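Local coordinates for protein acetylxylan esterase (Geobacillus stearothermophilus, PDB 3W7V) that removes acetyl side groups from the xylose units of xylan and xylo-oligosaccharides as a serine esterase of the GDSL lipolytic family, at residues A[12-17]-A[90-95]. Numbering follows the deposited sequence.
Sequences IGDSIT and GINDVW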
ATOM      1  N   ILE A  12     -31.753  -6.522  -5.321  1.00 19.80           N
ATOM      2  CA  ILE A  12     -31.062  -5.664  -6.304  1.00 21.54           C
ATOM      3  C   ILE A  12     -31.405  -4.224  -6.018  1.00 20.28           C
ATOM      4  O   ILE A  12     -32.436  -3.904  -5.427  1.00 19.47           O
ATOM      5  CB  ILE A  12     -31.379  -6.126  -7.721  1.00 22.67           C
ATOM      6  CG1 ILE A  12     -30.450  -5.457  -8.753  1.00 20.76           C
ATOM      7  CG2 ILE A  12     -32.817  -5.947  -8.070  1.00 23.35           C
ATOM      8  CD1 ILE A  12     -30.447  -6.186 -10.074  1.00 22.74           C
ATOM      9  N   GLY A  13     -30.501  -3.327  -6.435  1.00 19.05           N
ATOM     10  CA  GLY A  13     -30.598  -1.968  -6.051  1.00 20.13           C
ATOM     11  C   GLY A  13     -29.280  -1.262  -6.330  1.00 17.95           C
ATOM     12  O   GLY A  13     -28.465  -1.712  -7.111  1.00 18.25           O
ATOM     13  N   ASP A  14     -29.121  -0.172  -5.601  1.00 18.56           N
ATOM     14  CA  ASP A  14     -27.982   0.783  -5.742  1.00 19.86           C
ATOM     15  C   ASP A  14     -27.034   0.594  -4.551  1.00 19.83           C
ATOM     16  O   ASP A  14     -26.951  -0.525  -4.022  1.00 17.03           O
ATOM     17  CB  ASP A  14     -28.524   2.202  -5.905  1.00 19.36           C
ATOM     18  CG  ASP A  14     -29.445   2.618  -4.769  1.00 22.30           C
ATOM     19  OD1 ASP A  14     -29.232   2.168  -3.615  1.00 20.34           O
ATOM     20  OD2 ASP A  14     -30.422   3.387  -5.008  1.00 20.82           O
ATOM     21  N   SER A  15     -26.304   1.611  -4.125  1.00 19.80           N
ATOM     22  CA  SER A  15     -25.316   1.431  -3.036  1.00 17.91           C
ATOM     23  C   SER A  15     -25.955   1.007  -1.714  1.00 19.45           C
ATOM     24  O   SER A  15     -25.303   0.364  -0.878  1.00 18.61           O
ATOM     25  CB  SER A  15     -24.481   2.690  -2.750  1.00 20.97           C
ATOM     26  OG  SER A  15     -25.294   3.715  -2.353  1.00 26.54           O
ATOM     27  N   ILE A  16     -27.162   1.461  -1.464  1.00 17.72           N
ATOM     28  CA  ILE A  16     -27.913   1.086  -0.228  1.00 18.36           C
ATOM     29  C   ILE A  16     -28.043  -0.435  -0.148  1.00 19.12           C
ATOM     30  O   ILE A  16     -27.839  -1.049   0.928  1.00 18.20           O
ATOM     31  CB  ILE A  16     -29.264   1.864  -0.084  1.00 17.68           C
ATOM     32  CG1 ILE A  16     -29.042   3.361  -0.266  1.00 21.14           C
ATOM     33  CG2 ILE A  16     -29.924   1.528   1.244  1.00 18.42           C
ATOM     34  CD1 ILE A  16     -28.073   3.982   0.711  1.00 20.92           C
ATOM     35  N   THR A  17     -28.265  -1.081  -1.284  1.00 17.66           N
ATOM     36  CA  THR A  17     -28.296  -2.519  -1.360  1.00 19.08           C
ATOM     37  C   THR A  17     -26.891  -3.155  -1.442  1.00 20.93           C
ATOM     38  O   THR A  17     -26.584  -4.063  -0.716  1.00 20.24           O
ATOM     39  CB  THR A  17     -29.239  -2.941  -2.557  1.00 19.41           C
ATOM     40  OG1 THR A  17     -30.518  -2.444  -2.321  1.00 18.07           O
ATOM     41  CG2 THR A  17     -29.255  -4.402  -2.724  1.00 19.64           C
ATOM     42  N   GLY A  90     -34.217   4.125  -7.300  1.00 17.89           N
ATOM     43  CA  GLY A  90     -34.831   5.436  -7.457  1.00 17.98           C
ATOM     44  C   GLY A  90     -34.052   6.529  -6.784  1.00 17.94           C
ATOM     45  O   GLY A  90     -34.138   7.683  -7.175  1.00 17.61           O
ATOM     46  N   ILE A  91     -33.254   6.198  -5.765  1.00 16.33           N
ATOM     47  CA  ILE A  91     -32.503   7.218  -5.070  1.00 17.59           C
ATOM     48  C   ILE A  91     -31.652   8.018  -6.096  1.00 15.77           C
ATOM     49  O   ILE A  91     -31.658   9.239  -6.031  1.00 18.84           O
ATOM     50  CB  ILE A  91     -31.666   6.667  -3.916  1.00 16.72           C
ATOM     51  CG1 ILE A  91     -32.591   6.360  -2.758  1.00 20.18           C
ATOM     52  CG2 ILE A  91     -30.627   7.637  -3.445  1.00 20.29           C
ATOM     53  CD1 ILE A  91     -31.970   5.508  -1.659  1.00 19.84           C
ATOM     54  N   ASN A  92     -30.900   7.331  -6.939  1.00 19.69           N
ATOM     55  CA  ASN A  92     -29.956   7.976  -7.856  1.00 17.80           C
ATOM     56  C   ASN A  92     -30.737   8.665  -9.012  1.00 17.68           C
ATOM     57  O   ASN A  92     -30.314   9.680  -9.553  1.00 17.69           O
ATOM     58  CB  ASN A  92     -28.964   6.981  -8.396  1.00 18.97           C
ATOM     59  CG  ASN A  92     -27.975   6.479  -7.312  1.00 21.02           C
ATOM     60  OD1 ASN A  92     -27.464   7.388  -6.571  1.00 18.45           O
ATOM     61  ND2 ASN A  92     -27.805   5.266  -7.070  1.00 20.28           N
ATOM     62  N   ASP A  93     -31.732   7.972  -9.465  1.00 17.36           N
ATOM     63  CA  ASP A  93     -32.676   8.431 -10.502  1.00 18.17           C
ATOM     64  C   ASP A  93     -33.077   9.845 -10.164  1.00 19.51           C
ATOM     65  O   ASP A  93     -33.133  10.694 -11.026  1.00 17.72           O
ATOM     66  CB  ASP A  93     -33.909   7.494 -10.573  1.00 18.55           C
ATOM     67  CG  ASP A  93     -33.563   6.033 -10.740  1.00 19.78           C
ATOM     68  OD1 ASP A  93     -33.873   5.404 -11.816  1.00 18.26           O
ATOM     69  OD2 ASP A  93     -32.868   5.491  -9.850  1.00 18.51           O
ATOM     70  N   VAL A  94     -33.339  10.114  -8.888  1.00 17.58           N
ATOM     71  CA  VAL A  94     -33.739  11.399  -8.425  1.00 17.39           C
ATOM     72  C   VAL A  94     -32.538  12.265  -8.095  1.00 17.70           C
ATOM     73  O   VAL A  94     -32.418  13.434  -8.450  1.00 18.24           O
ATOM     74  CB  VAL A  94     -34.580  11.189  -7.131  1.00 16.70           C
ATOM     75  CG1 VAL A  94     -34.793  12.477  -6.385  1.00 15.79           C
ATOM     76  CG2 VAL A  94     -35.937  10.586  -7.474  1.00 19.14           C
ATOM     77  N   TRP A  95     -31.623  11.698  -7.294  1.00 17.17           N
ATOM     78  CA  TRP A  95     -30.548  12.506  -6.752  1.00 15.97           C
ATOM     79  C   TRP A  95     -29.741  13.225  -7.841  1.00 17.07           C
ATOM     80  O   TRP A  95     -29.351  14.331  -7.599  1.00 17.69           O
ATOM     81  CB  TRP A  95     -29.553  11.614  -5.994  1.00 17.43           C
ATOM     82  CG  TRP A  95     -28.689  12.317  -4.896  1.00 16.23           C
ATOM     83  CD1 TRP A  95     -28.681  13.646  -4.485  1.00 16.63           C
ATOM     84  CD2 TRP A  95     -27.807  11.636  -4.033  1.00 17.23           C
ATOM     85  NE1 TRP A  95     -27.891  13.773  -3.340  1.00 17.48           N
ATOM     86  CE2 TRP A  95     -27.308  12.572  -3.084  1.00 19.46           C
ATOM     87  CE3 TRP A  95     -27.412  10.297  -3.933  1.00 18.84           C
ATOM     88  CZ2 TRP A  95     -26.393  12.197  -2.077  1.00 19.53           C
ATOM     89  CZ3 TRP A  95     -26.463   9.940  -2.974  1.00 18.87           C
ATOM     90  CH2 TRP A  95     -25.959  10.899  -2.079  1.00 20.39           C
TER
HETATM   91  O   HOH W   1     -31.268   4.409  -7.355  1.00 18.39           O
HETATM   92  O   HOH W   2     -32.999   3.422  -4.334  1.00 19.79           O
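Asp-14 reaches from the GDS motif of this SGNH-hydrolase fold to the start of helix 91-99, where Asn-92 and Ile-91 meet it. The tight part is small. The CB of Asp-14 lies 3.4 Å from Asn-92 ND2, with carboxylate and amide planes turned 70° apart; ND2 donates to Asn-64 O and OD1 of Asn-92 accepts from Arg-96 NH2. That grip suits a residue inferred to stabilise the transition state beside the presumed nucleophile, Ser-15, whose hydroxyl bonds to His-194. Farther along, Ile-16 CG1 and Ile-91 CD1 touch at 3.9 Å, two branched side chains crossing at about a right angle in the buried interior.

The carboxylate end is looser and bridged by water. Although the site is buried, Asp-14 OD2 accepts a hydrogen bond from each of two waters, both at 2.7 Å. One water accepts from the backbone N of Gly-90 and Asn-92, the other from that of Ile-91, linking the carboxylate to amides at a helix start, whose dipole would probably favour a negative charge there. Gly-90, the N-cap residue, has a positive phi at which a CB would jam against the preceding carbonyl oxygen. Asp-14 is itself the N-cap of helix 15-18; an alanine here would probably deprive both waters of this shared acceptor and leave Ile-16 N without its side-chain cap. With chi1 at 56°, CG sits between the backbone N and the carbonyl carbon, placing OD1 where it accepts from Ile-16 N at 3.1 Å, on its anti side and 20° out of the carboxylate plane, while OD2 faces the waters.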